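Local structure of Mypaa.01249.c (Mycobacterium paratuberculosis, 3RD5) at residues V20-N25 and R67-Q72; Q72-V77 and H119-N124; M97-A102 and F108-G113; D151-S156 and E282-T287. The protein is of uncertain substrate but probably acts as an oxidoreductase of the short-chain dehydrogenase/reductase family. One frame throughout, in Å; residues are numbered along the deposited sequence. Where two conformers were deposited one is given.

Interaction 1 (V20-N25 and R67-Q72); sequences VITGAN and RELDLQ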
loop_
_atom_site.group_PDB
_atom_site.type_symbol
_atom_site.label_atom_id
_atom_site.label_comp_id
_atom_site.label_asym_id
_atom_site.label_seq_id
_atom_site.Cartn_x
_atom_site.Cartn_y
_atom_site.Cartn_z
ATOM N N VAL A 20 3.697 10.642 -0.324
ATOM C CA VAL A 20 4.254 9.765 -1.333
ATOM C C VAL A 20 3.244 8.703 -1.645
ATOM O O VAL A 20 2.744 8.066 -0.698
ATOM C CB VAL A 20 5.574 9.101 -0.851
ATOM C CG1 VAL A 20 6.084 8.062 -1.871
ATOM C CG2 VAL A 20 6.643 10.173 -0.633
ATOM N N ILE A 21 2.941 8.468 -2.920
ATOM C CA ILE A 21 1.942 7.474 -3.359
ATOM C C ILE A 21 2.571 6.585 -4.405
ATOM O O ILE A 21 2.985 7.086 -5.456
ATOM C CB ILE A 21 0.664 8.142 -4.003
ATOM C CG1 ILE A 21 0.073 9.206 -3.070
ATOM C CG2 ILE A 21 -0.392 7.047 -4.353
ATOM C CD1 ILE A 21 -1.193 9.889 -3.640
ATOM N N THR A 22 2.619 5.273 -4.178
ATOM C CA THR A 22 3.065 4.375 -5.231
ATOM C C THR A 22 1.909 4.128 -6.193
ATOM O O THR A 22 0.746 3.998 -5.773
ATOM C CB THR A 22 3.611 3.072 -4.686
ATOM O OG1 THR A 22 2.560 2.354 -4.020
ATOM C CG2 THR A 22 4.786 3.309 -3.673
ATOM N N GLY A 23 2.210 4.095 -7.486
ATOM C CA GLY A 23 1.137 3.888 -8.454
ATOM C C GLY A 23 1.424 2.902 -9.493
ATOM O O GLY A 23 2.565 2.572 -9.749
ATOM N N ALA A 24 0.337 2.408 -10.092
ATOM C CA ALA A 24 0.377 1.449 -11.161
ATOM C C ALA A 24 -0.233 2.069 -12.429
ATOM O O ALA A 24 -0.592 1.330 -13.355
ATOM C CB ALA A 24 -0.379 0.179 -10.701
ATOM N N ASN A 25 -0.273 3.411 -12.483
ATOM C CA ASN A 25 -0.840 4.231 -13.604
ATOM C C ASN A 25 -2.274 3.792 -13.907
ATOM O O ASN A 25 -2.728 3.643 -15.060
ATOM C CB ASN A 25 0.096 4.279 -14.831
ATOM C CG ASN A 25 1.136 5.442 -14.753
ATOM O OD1 ASN A 25 0.794 6.605 -14.478
ATOM N ND2 ASN A 25 2.397 5.117 -14.983
ATOM N N ARG A 67 7.879 10.691 -10.134
ATOM C CA ARG A 67 9.251 10.159 -10.029
ATOM C C ARG A 67 9.233 8.681 -10.376
ATOM O O ARG A 67 8.224 7.989 -10.202
ATOM C CB ARG A 67 9.822 10.344 -8.630
ATOM C CG ARG A 67 9.949 11.774 -8.175
ATOM C CD ARG A 67 10.707 11.894 -6.891
ATOM N NE ARG A 67 10.614 13.268 -6.384
ATOM C CZ ARG A 67 10.997 13.658 -5.175
ATOM N NH1 ARG A 67 11.592 12.826 -4.342
ATOM N NH2 ARG A 67 10.769 14.911 -4.799
ATOM N N GLU A 68 10.376 8.185 -10.820
ATOM C CA GLU A 68 10.513 6.784 -11.216
ATOM C C GLU A 68 10.693 5.867 -10.029
ATOM O O GLU A 68 11.529 6.119 -9.147
ATOM C CB GLU A 68 11.718 6.599 -12.145
ATOM C CG GLU A 68 11.671 5.314 -12.940
ATOM C CD GLU A 68 12.896 5.095 -13.784
ATOM O OE1 GLU A 68 13.458 6.083 -14.298
ATOM O OE2 GLU A 68 13.292 3.914 -13.929
ATOM N N LEU A 69 9.903 4.800 -10.029
ATOM C CA LEU A 69 10.003 3.723 -9.050
ATOM C C LEU A 69 9.562 2.446 -9.744
ATOM O O LEU A 69 8.424 2.369 -10.238
ATOM C CB LEU A 69 9.134 3.984 -7.830
ATOM C CG LEU A 69 8.920 2.820 -6.854
ATOM C CD1 LEU A 69 10.281 2.465 -6.243
ATOM C CD2 LEU A 69 7.882 3.190 -5.793
ATOM N N ASP A 70 10.401 1.401 -9.700
ATOM C CA ASP A 70 10.032 0.071 -10.124
ATOM C C ASP A 70 10.025 -0.853 -8.909
ATOM O O ASP A 70 11.089 -1.279 -8.441
ATOM C CB ASP A 70 11.024 -0.456 -11.165
ATOM C CG ASP A 70 10.654 -1.808 -11.713
ATOM O OD1 ASP A 70 9.635 -2.380 -11.294
ATOM O OD2 ASP A 70 11.426 -2.310 -12.617
ATOM N N LEU A 71 8.847 -1.129 -8.365
ATOM C CA LEU A 71 8.699 -1.996 -7.204
ATOM C C LEU A 71 9.175 -3.416 -7.429
ATOM O O LEU A 71 9.381 -4.121 -6.466
ATOM C CB LEU A 71 7.249 -2.022 -6.710
ATOM C CG LEU A 71 6.770 -0.731 -6.013
ATOM C CD1 LEU A 71 5.226 -0.757 -5.975
ATOM C CD2 LEU A 71 7.343 -0.694 -4.559
ATOM N N GLN A 72 9.367 -3.825 -8.684
ATOM C CA GLN A 72 9.933 -5.133 -9.050
ATOM C C GLN A 72 11.443 -5.144 -9.162
ATOM O O GLN A 72 12.016 -6.095 -9.714
ATOM C CB GLN A 72 9.319 -5.655 -10.363
ATOM C CG GLN A 72 7.796 -5.757 -10.275
ATOM C CD GLN A 72 7.137 -6.492 -11.440
ATOM O OE1 GLN A 72 7.771 -7.294 -12.144
ATOM N NE2 GLN A 72 5.826 -6.310 -11.567
#

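Interaction 2 (Q72-V77 and H119-N124); sequences QDLSSV and HFALTN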
loop_
_atom_site.group_PDB
_atom_site.type_symbol
_atom_site.label_atom_id
_atom_site.label_comp_id
_atom_site.label_asym_id
_atom_site.label_seq_id
_atom_site.Cartn_x
_atom_site.Cartn_y
_atom_site.Cartn_z
ATOM N N GLN A 72 9.367 -3.825 -8.684
ATOM C CA GLN A 72 9.933 -5.133 -9.050
ATOM C C GLN A 72 11.443 -5.144 -9.162
ATOM O O GLN A 72 12.016 -6.095 -9.714
ATOM C CB GLN A 72 9.319 -5.655 -10.363
ATOM C CG GLN A 72 7.796 -5.757 -10.275
ATOM C CD GLN A 72 7.137 -6.492 -11.440
ATOM O OE1 GLN A 72 7.771 -7.294 -12.144
ATOM N NE2 GLN A 72 5.826 -6.310 -11.567
ATOM N N ASP A 73 12.090 -4.117 -8.635
ATOM C CA ASP A 73 13.573 -3.999 -8.697
ATOM C C ASP A 73 14.021 -3.293 -7.416
ATOM O O ASP A 73 13.855 -2.092 -7.275
ATOM C CB ASP A 73 13.957 -3.245 -9.976
ATOM C CG ASP A 73 15.446 -3.029 -10.147
ATOM O OD1 ASP A 73 16.218 -3.235 -9.195
ATOM O OD2 ASP A 73 15.858 -2.657 -11.289
ATOM N N LEU A 74 14.537 -4.058 -6.460
ATOM C CA LEU A 74 14.926 -3.451 -5.195
ATOM C C LEU A 74 15.961 -2.345 -5.330
ATOM O O LEU A 74 16.006 -1.419 -4.506
ATOM C CB LEU A 74 15.357 -4.520 -4.180
ATOM C CG LEU A 74 14.279 -5.460 -3.684
ATOM C CD1 LEU A 74 14.913 -6.600 -2.852
ATOM C CD2 LEU A 74 13.258 -4.697 -2.823
ATOM N N SER A 75 16.815 -2.393 -6.358
ATOM C CA SER A 75 17.754 -1.296 -6.574
ATOM C C SER A 75 17.071 0.012 -6.941
ATOM O O SER A 75 17.502 1.074 -6.512
ATOM C CB SER A 75 18.823 -1.654 -7.609
ATOM O OG SER A 75 18.343 -1.676 -8.961
ATOM N N SER A 76 15.977 -0.089 -7.680
ATOM C CA SER A 76 15.147 1.051 -7.989
ATOM C C SER A 76 14.400 1.572 -6.748
ATOM O O SER A 76 14.325 2.787 -6.550
ATOM C CB SER A 76 14.091 0.633 -9.029
ATOM O OG SER A 76 13.272 1.754 -9.345
ATOM N N VAL A 77 13.870 0.676 -5.929
ATOM C CA VAL A 77 13.264 1.069 -4.662
ATOM C C VAL A 77 14.245 1.913 -3.845
ATOM O O VAL A 77 13.878 2.951 -3.301
ATOM C CB VAL A 77 12.760 -0.152 -3.865
ATOM C CG1 VAL A 77 12.209 0.253 -2.431
ATOM C CG2 VAL A 77 11.672 -0.912 -4.667
ATOM N N HIS A 119 7.072 -2.829 -1.374
ATOM C CA HIS A 119 6.502 -1.911 -0.372
ATOM C C HIS A 119 7.148 -2.050 1.005
ATOM O O HIS A 119 7.369 -1.069 1.712
ATOM C CB HIS A 119 4.989 -2.062 -0.285
ATOM C CG HIS A 119 4.249 -1.387 -1.407
ATOM N ND1 HIS A 119 3.178 -1.984 -2.045
ATOM C CD2 HIS A 119 4.353 -0.135 -1.920
ATOM C CE1 HIS A 119 2.683 -1.119 -2.934
ATOM N NE2 HIS A 119 3.409 0.001 -2.911
ATOM N N PHE A 120 7.468 -3.289 1.386
ATOM C CA PHE A 120 8.172 -3.561 2.633
ATOM C C PHE A 120 9.522 -2.843 2.647
ATOM O O PHE A 120 9.864 -2.148 3.615
ATOM C CB PHE A 120 8.357 -5.075 2.761
ATOM C CG PHE A 120 9.070 -5.513 4.017
ATOM C CD1 PHE A 120 8.350 -5.770 5.162
ATOM C CD2 PHE A 120 10.449 -5.632 4.064
ATOM C CE1 PHE A 120 8.981 -6.154 6.343
ATOM C CE2 PHE A 120 11.089 -6.018 5.246
ATOM C CZ PHE A 120 10.365 -6.259 6.382
ATOM N N ALA A 121 10.294 -3.019 1.584
ATOM C CA ALA A 121 11.578 -2.368 1.475
ATOM C C ALA A 121 11.442 -0.863 1.446
ATOM O O ALA A 121 12.156 -0.132 2.173
ATOM C CB ALA A 121 12.287 -2.864 0.190
ATOM N N LEU A 122 10.502 -0.374 0.662
ATOM C CA LEU A 122 10.278 1.075 0.551
ATOM C C LEU A 122 9.978 1.683 1.919
ATOM O O LEU A 122 10.505 2.761 2.299
ATOM C CB LEU A 122 9.142 1.391 -0.413
ATOM C CG LEU A 122 8.786 2.858 -0.597
ATOM C CD1 LEU A 122 9.986 3.633 -1.191
ATOM C CD2 LEU A 122 7.522 2.993 -1.471
ATOM N N THR A 123 9.071 1.039 2.647
ATOM C CA THR A 123 8.639 1.549 3.949
ATOM C C THR A 123 9.797 1.574 4.956
ATOM O O THR A 123 10.032 2.596 5.632
ATOM C CB THR A 123 7.456 0.737 4.501
ATOM O OG1 THR A 123 6.378 0.755 3.565
ATOM C CG2 THR A 123 6.985 1.337 5.856
ATOM N N ASN A 124 10.581 0.499 5.013
ATOM C CA ASN A 124 11.695 0.498 5.954
ATOM C C ASN A 124 12.715 1.582 5.601
ATOM O O ASN A 124 13.325 2.158 6.508
ATOM C CB ASN A 124 12.411 -0.864 5.973
ATOM C CG ASN A 124 11.708 -1.874 6.813
ATOM O OD1 ASN A 124 11.072 -1.531 7.827
ATOM N ND2 ASN A 124 11.862 -3.169 6.422
#

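Interaction 3 (M97-A102 and F108-G113); sequences MAVPYA and FESQIG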
loop_
_atom_site.group_PDB
_atom_site.type_symbol
_atom_site.label_atom_id
_atom_site.label_comp_id
_atom_site.label_asym_id
_atom_site.label_seq_id
_atom_site.Cartn_x
_atom_site.Cartn_y
_atom_site.Cartn_z
ATOM N N MET A 97 -2.595 -7.664 -10.099
ATOM C CA MET A 97 -3.680 -8.523 -9.664
ATOM C C MET A 97 -3.971 -9.680 -10.628
ATOM O O MET A 97 -4.414 -9.460 -11.765
ATOM C CB MET A 97 -4.995 -7.705 -9.434
ATOM C CG MET A 97 -6.132 -8.530 -8.898
ATOM S SD MET A 97 -7.605 -7.540 -8.447
ATOM C CE MET A 97 -8.239 -7.083 -10.074
ATOM N N ALA A 98 -3.792 -10.899 -10.123
ATOM C CA ALA A 98 -4.213 -12.135 -10.820
ATOM C C ALA A 98 -3.623 -12.264 -12.213
ATOM O O ALA A 98 -4.278 -12.588 -13.187
ATOM C CB ALA A 98 -5.729 -12.232 -10.829
ATOM N N VAL A 99 -2.330 -12.016 -12.284
ATOM C CA VAL A 99 -1.504 -12.096 -13.497
ATOM C C VAL A 99 -0.856 -13.499 -13.605
ATOM O O VAL A 99 -0.848 -14.258 -12.629
ATOM C CB VAL A 99 -0.411 -11.016 -13.485
ATOM C CG1 VAL A 99 -1.055 -9.600 -13.566
ATOM C CG2 VAL A 99 0.501 -11.132 -12.279
ATOM N N PRO A 100 -0.341 -13.867 -14.788
ATOM C CA PRO A 100 0.424 -15.108 -14.919
ATOM C C PRO A 100 1.661 -15.157 -14.058
ATOM O O PRO A 100 2.146 -14.128 -13.563
ATOM C CB PRO A 100 0.765 -15.170 -16.411
ATOM C CG PRO A 100 -0.283 -14.289 -17.063
ATOM C CD PRO A 100 -0.498 -13.188 -16.077
ATOM N N TYR A 101 2.171 -16.360 -13.867
ATOM C CA TYR A 101 3.416 -16.563 -13.127
ATOM C C TYR A 101 4.570 -15.845 -13.816
ATOM O O TYR A 101 4.783 -16.012 -15.006
ATOM C CB TYR A 101 3.732 -18.071 -13.042
ATOM C CG TYR A 101 5.055 -18.409 -12.420
ATOM C CD1 TYR A 101 6.169 -18.668 -13.213
ATOM C CD2 TYR A 101 5.185 -18.489 -11.042
ATOM C CE1 TYR A 101 7.411 -18.952 -12.651
ATOM C CE2 TYR A 101 6.422 -18.811 -10.452
ATOM C CZ TYR A 101 7.522 -19.053 -11.269
ATOM O OH TYR A 101 8.774 -19.362 -10.733
ATOM N N ALA A 102 5.311 -15.071 -13.035
ATOM C CA ALA A 102 6.475 -14.324 -13.483
ATOM C C ALA A 102 7.316 -13.943 -12.300
ATOM O O ALA A 102 6.815 -13.858 -11.183
ATOM C CB ALA A 102 6.042 -13.063 -14.273
ATOM N N PHE A 108 11.586 -12.729 -7.158
ATOM C CA PHE A 108 10.360 -12.907 -6.406
ATOM C C PHE A 108 9.195 -13.203 -7.357
ATOM O O PHE A 108 9.148 -12.689 -8.467
ATOM C CB PHE A 108 9.984 -11.652 -5.599
ATOM C CG PHE A 108 11.081 -11.089 -4.728
ATOM C CD1 PHE A 108 11.979 -11.909 -4.043
ATOM C CD2 PHE A 108 11.137 -9.716 -4.505
ATOM C CE1 PHE A 108 12.941 -11.343 -3.239
ATOM C CE2 PHE A 108 12.109 -9.160 -3.650
ATOM C CZ PHE A 108 13.016 -9.999 -3.060
ATOM N N GLU A 109 8.213 -13.994 -6.918
ATOM C CA GLU A 109 6.952 -14.117 -7.665
ATOM C C GLU A 109 6.370 -12.701 -7.782
ATOM O O GLU A 109 6.445 -11.900 -6.835
ATOM C CB GLU A 109 6.009 -15.111 -6.985
ATOM C CG GLU A 109 4.668 -15.316 -7.659
ATOM C CD GLU A 109 3.623 -14.238 -7.313
ATOM O OE1 GLU A 109 3.587 -13.838 -6.126
ATOM O OE2 GLU A 109 2.866 -13.789 -8.216
ATOM N N SER A 110 5.822 -12.363 -8.940
ATOM C CA SER A 110 5.577 -10.935 -9.196
ATOM C C SER A 110 4.538 -10.269 -8.297
ATOM O O SER A 110 4.684 -9.092 -7.972
ATOM C CB SER A 110 5.303 -10.654 -10.684
ATOM O OG SER A 110 4.018 -11.111 -11.088
ATOM N N GLN A 111 3.514 -10.996 -7.885
ATOM C CA GLN A 111 2.479 -10.381 -7.047
ATOM C C GLN A 111 3.018 -10.153 -5.639
ATOM O O GLN A 111 2.888 -9.054 -5.098
ATOM C CB GLN A 111 1.171 -11.167 -7.078
ATOM C CG GLN A 111 0.607 -11.283 -8.482
ATOM C CD GLN A 111 -0.788 -11.838 -8.514
ATOM O OE1 GLN A 111 -1.750 -11.182 -8.064
ATOM N NE2 GLN A 111 -0.935 -13.050 -9.058
ATOM N N ILE A 112 3.560 -11.175 -4.990
ATOM C CA ILE A 112 4.144 -10.944 -3.654
ATOM C C ILE A 112 5.291 -9.944 -3.760
ATOM O O ILE A 112 5.478 -9.103 -2.856
ATOM C CB ILE A 112 4.541 -12.262 -2.960
ATOM C CG1 ILE A 112 4.820 -12.073 -1.483
ATOM C CG2 ILE A 112 5.767 -12.918 -3.613
ATOM C CD1 ILE A 112 3.572 -11.805 -0.624
ATOM N N GLY A 113 6.054 -10.007 -4.842
ATOM C CA GLY A 113 7.214 -9.130 -5.011
ATOM C C GLY A 113 6.833 -7.667 -5.162
ATOM O O GLY A 113 7.493 -6.780 -4.588
HETATM O O HOH W 1 3.496 -13.740 -10.949
#

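Interaction 4 (D151-S156 and E282-T287); sequences DLNWRS and EQLTKT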
loop_
_atom_site.group_PDB
_atom_site.type_symbol
_atom_site.label_atom_id
_atom_site.label_comp_id
_atom_site.label_asym_id
_atom_site.label_seq_id
_atom_site.Cartn_x
_atom_site.Cartn_y
_atom_site.Cartn_z
ATOM N N ASP A 151 7.755 -21.397 0.968
ATOM C CA ASP A 151 7.766 -21.239 -0.491
ATOM C C ASP A 151 6.905 -20.017 -0.860
ATOM O O ASP A 151 5.934 -20.090 -1.630
ATOM C CB ASP A 151 7.313 -22.503 -1.219
ATOM C CG ASP A 151 7.546 -22.439 -2.706
ATOM O OD1 ASP A 151 8.312 -21.573 -3.175
ATOM O OD2 ASP A 151 6.922 -23.297 -3.381
ATOM N N LEU A 152 7.288 -18.875 -0.324
ATOM C CA LEU A 152 6.550 -17.618 -0.537
ATOM C C LEU A 152 6.469 -17.259 -2.020
ATOM O O LEU A 152 5.464 -16.677 -2.467
ATOM C CB LEU A 152 7.223 -16.489 0.237
ATOM C CG LEU A 152 6.401 -15.209 0.362
ATOM C CD1 LEU A 152 5.298 -15.299 1.427
ATOM C CD2 LEU A 152 7.371 -14.005 0.676
ATOM N N ASN A 153 7.522 -17.594 -2.774
ATOM C CA ASN A 153 7.649 -17.207 -4.172
ATOM C C ASN A 153 7.180 -18.272 -5.169
ATOM O O ASN A 153 7.436 -18.144 -6.370
ATOM C CB ASN A 153 9.091 -16.751 -4.453
ATOM C CG ASN A 153 9.393 -15.414 -3.815
ATOM O OD1 ASN A 153 8.713 -14.426 -4.088
ATOM N ND2 ASN A 153 10.374 -15.364 -2.892
ATOM N N TRP A 154 6.421 -19.247 -4.704
ATOM C CA TRP A 154 5.716 -20.208 -5.594
ATOM C C TRP A 154 6.711 -20.917 -6.513
ATOM O O TRP A 154 6.421 -21.145 -7.697
ATOM C CB TRP A 154 4.627 -19.476 -6.405
ATOM C CG TRP A 154 3.513 -18.837 -5.613
ATOM C CD1 TRP A 154 3.539 -17.619 -4.983
ATOM C CD2 TRP A 154 2.198 -19.370 -5.408
ATOM N NE1 TRP A 154 2.321 -17.374 -4.402
ATOM C CE2 TRP A 154 1.492 -18.435 -4.636
ATOM C CE3 TRP A 154 1.551 -20.556 -5.806
ATOM C CZ2 TRP A 154 0.168 -18.628 -4.244
ATOM C CZ3 TRP A 154 0.231 -20.757 -5.414
ATOM C CH2 TRP A 154 -0.443 -19.796 -4.634
ATOM N N ARG A 155 7.848 -21.313 -5.961
ATOM C CA ARG A 155 8.881 -21.991 -6.764
ATOM C C ARG A 155 8.639 -23.485 -6.943
ATOM O O ARG A 155 9.080 -24.079 -7.958
ATOM C CB ARG A 155 10.241 -21.782 -6.088
ATOM C CG ARG A 155 11.417 -22.304 -6.901
ATOM C CD ARG A 155 11.586 -21.571 -8.192
ATOM N NE ARG A 155 12.557 -22.284 -9.024
ATOM C CZ ARG A 155 12.259 -23.300 -9.836
ATOM N NH1 ARG A 155 10.993 -23.729 -9.979
ATOM N NH2 ARG A 155 13.242 -23.880 -10.527
ATOM N N SER A 156 7.965 -24.095 -5.987
ATOM C CA SER A 156 7.836 -25.574 -5.898
ATOM C C SER A 156 6.403 -26.036 -5.674
ATOM O O SER A 156 6.161 -27.141 -5.172
ATOM C CB SER A 156 8.757 -26.103 -4.780
ATOM O OG SER A 156 10.110 -25.726 -5.040
ATOM N N GLU A 282 12.505 -9.314 5.746
ATOM C CA GLU A 282 13.798 -8.674 5.963
ATOM C C GLU A 282 14.885 -9.469 5.227
ATOM O O GLU A 282 15.767 -8.896 4.590
ATOM C CB GLU A 282 14.150 -8.562 7.475
ATOM C CG GLU A 282 13.326 -7.548 8.247
ATOM C CD GLU A 282 13.924 -7.116 9.572
ATOM O OE1 GLU A 282 14.896 -7.770 10.031
ATOM O OE2 GLU A 282 13.420 -6.139 10.163
ATOM N N GLN A 283 14.837 -10.787 5.319
ATOM C CA GLN A 283 15.855 -11.610 4.667
ATOM C C GLN A 283 15.779 -11.492 3.145
ATOM O O GLN A 283 16.802 -11.394 2.498
ATOM C CB GLN A 283 15.758 -13.068 5.099
ATOM C CG GLN A 283 16.033 -13.263 6.557
ATOM C CD GLN A 283 15.618 -14.630 7.021
ATOM O OE1 GLN A 283 15.341 -15.518 6.214
ATOM N NE2 GLN A 283 15.535 -14.799 8.326
ATOM N N LEU A 284 14.578 -11.494 2.574
ATOM C CA LEU A 284 14.443 -11.425 1.142
ATOM C C LEU A 284 14.843 -10.070 0.576
ATOM O O LEU A 284 15.396 -9.975 -0.549
ATOM C CB LEU A 284 12.997 -11.758 0.733
ATOM C CG LEU A 284 12.542 -13.213 0.884
ATOM C CD1 LEU A 284 11.028 -13.311 0.665
ATOM C CD2 LEU A 284 13.296 -14.114 -0.144
ATOM N N THR A 285 14.513 -9.006 1.309
ATOM C CA THR A 285 14.704 -7.634 0.786
ATOM C C THR A 285 16.020 -6.967 1.210
ATOM O O THR A 285 16.364 -5.925 0.654
ATOM C CB THR A 285 13.558 -6.690 1.142
ATOM O OG1 THR A 285 13.494 -6.485 2.563
ATOM C CG2 THR A 285 12.208 -7.216 0.600
ATOM N N LYS A 286 16.730 -7.572 2.167
ATOM C CA LYS A 286 17.923 -6.955 2.771
ATOM C C LYS A 286 17.634 -5.548 3.273
ATOM O O LYS A 286 18.456 -4.632 3.131
ATOM C CB LYS A 286 19.113 -7.043 1.807
ATOM C CG LYS A 286 19.452 -8.514 1.397
ATOM C CD LYS A 286 19.531 -9.404 2.621
ATOM C CE LYS A 286 19.834 -10.881 2.332
ATOM N NZ LYS A 286 19.367 -11.682 3.517
ATOM N N THR A 287 16.450 -5.384 3.867
ATOM C CA THR A 287 16.072 -4.174 4.611
ATOM C C THR A 287 15.572 -4.621 5.976
ATOM O O THR A 287 15.193 -5.775 6.181
ATOM C CB THR A 287 14.991 -3.289 3.917
ATOM O OG1 THR A 287 13.734 -3.974 3.928
ATOM C CG2 THR A 287 15.421 -2.960 2.500
#

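Interaction 1 (V20-N25 and R67-Q72)
Thr22 and Leu69 meet methyl to methyl: CG2 of Thr22 lies 3.8 Å from CD2 of Leu69, and the two side chains run at a slant to one another. Both start out pointing toward the opposite segment. In Thr22 the methyl stands anti to the carbonyl carbon and the hydroxyl sits between backbone N and C (chi1 64°), which sends CG2 to Leu69. The same methyl faces Leu122, while the hydroxyl OG1 is bonded to NE2 of His119 of helix 110-126 and to the backbone N of Ala94 in the loop after strand 87-92. Leu71 adds a looser touch, its CD1 4.4 Å from CB of Thr22. Between Leu69 and Leu71, Asp70 closes an Asx turn, with Gln72 N 3.0 Å from Asp70 OD1 and above the carboxylate plane; Arg48 forms a salt bridge to the same oxygen. The contact belongs to the Rossmann-type fold of this family, where the end of strand 18-22 meets the loop that follows strand 63-68. Strand 42-47 runs between these two strands in the sheet, its Ala46 touching Leu69, while Val77 and Phe80 of helix 74-82 pack on the same leucine.

Interaction 2 (Q72-V77 and H119-N124)
Val77 and Leu74 of helix 74-82 pack against Ala121 and Leu122 of helix 110-126, a helix-to-helix contact within the Rossmann-type alpha/beta fold. The closest approach is that of Val77 CG1, 3.6 Å from the backbone N of Leu122. This methyl stands anti to its own backbone N (chi1 175°), which carries it onto the helix surface between two residues: it also lies 3.8 Å from Leu122 CB and 4.1 Å from Ala121 CB. Leu74 adds its CD2 methyl at 3.7 Å from Ala121 CB, so the alanine methyl is touched by both leucine and valine. The small alanine side chain is consistent with the close backbones, CA of Val77 and CA of Leu122 being 6.0 Å apart.

Beyond this apolar shell, Leu122 extends to Leu90 and Asn92 of strand 87-92, tying the helix pair to the sheet. The start of helix 74-82 is fixed by Asp73 at the N-cap. Its OD1 accepts weak bonds from the backbone N of Ser75 and of Ser76 and a shorter one from the Ser75 hydroxyl, OG to OD1 2.6 Å, which arrives on the syn side. Ser76 OG reaches back to Asp70 N, and Asp106 accepts from Leu74 N. On the other helix, His119 ND1 is bonded to Asn115 O, and the His119 carbonyl oxygen takes two donors from Thr123: the backbone N and OG1 approach His119 O from opposite faces of the carbonyl plane, the hydroxyl at 2.8 Å.

Interaction 3 (M97-A102 and F108-G113)
Gln111 and Ala98 form the straighter of the two direct hydrogen bonds between these segments: Ala98 N donates a hydrogen bond to Gln111 OE1 at 2.9 Å, with an N-H...O angle of 152°. The glutamine chain is extended beyond CG (chi2 -170°), which carries its amide to Ala98, and the donor stands above the amide plane. The other amide atom, NE2, is held by Tyr159 OH and Pro161 O, so bonds at both ends fix the rotation of this buried group. The second direct bond is weak, from Ser110 N to Ala102 O at 2.9 Å, and the same carbonyl receives a CA-H...O contact from Glu109.

A water adds a bridge, lying 2.7 Å from Ser110 OG and within bonding distance of Pro100 O, Ala102 N (weakly) and Glu109 OE2. It thereby links the loop backbone to polar side chains at the helix start.

Van der Waals contact centres on Val99. Its CG2 forms an apolar pair with Gln111 CG at 3.8 Å, the two side chains running antiparallel, side by side, and also rests 3.7 Å from Ser110 OG. Trp162 of helix 161-185 touches Ala98, and Tyr165 touches Met97.

Glu109 accepts from two backbone N-H groups through different oxygens: Ile112 N meets OE1 at 2.9 Å in an almost straight bond (178°), while Gln111 N meets OE2 from above the carboxylate plane. This is N-capping by a glutamate side chain, at the start of helix 110-126, where the loop following strand 87-92 of the Rossmann-type fold folds back onto the helix.

Interaction 4 (D151-S156 and E282-T287)
Leu284, near the end of helix 271-285, reaches Leu152 and Asn153 in the loop 151-156. From its CA the side chain sets out toward that loop; CB and CG themselves make no close contact there. CG lies anti to the carbonyl carbon (chi1 -71°), and CD1 continues the chain anti to CA (chi2 170°), out to its two partners. CD1 meets Leu152 CD2 at 3.7 Å, the two leucines set aslant, and touches Asn153 ND2 at 4.2 Å, the asparagine and leucine side chains approaching head-on from their own segments. Leu284 CD2 lies equally near Asn153 ND2, also at 4.2 Å. The backbones stay well apart, CA of Leu152 10.2 Å from CA of Leu284, so the segments meet through side-chain ends.

The loop is shaped by a type I turn from Asp151 to Trp154. Asp151 binds the chain beyond the turn with both carboxylate oxygens: OD1 takes Arg155 N at 2.8 Å and OD2 takes Ser156 N at 2.9 Å, each on the syn side. Asn153 OD1 accepts from Glu109 N, which fixes its amide beside Leu284. Phe108 packs on both Leu284 and Asn153, Trp154 lies on helix 161-185, and Thr285 and Thr287 rest on Phe120 of helix 110-126, so the contact joins the loop between strand 133-137 and helix 161-185 to helix 271-285.

How the interactions relate
Interactions 1 and 2 are buried and almost wholly apolar across their segments; interactions 3 and 4 lie farther from the chain centre and are partly buried. Interaction 3 alone is carried by direct hydrogen bonds and a water, through the loop's backbone groups beside a helix start, whereas interaction 4 rests on a leucine pair with an asparagine amide alongside. Interactions 1 and 2 share Gln72 and meet through Thr22 CG2 and Leu122 CD2, 3.5 Å apart. Helix 110-126 serves both 2 and 3, with Leu74 CD1 3.9 Å from Phe108 CE2 between them. Interaction 4 joins interaction 2 through a probable hydrogen bond between Asn124 ND2 and Thr287 OG1.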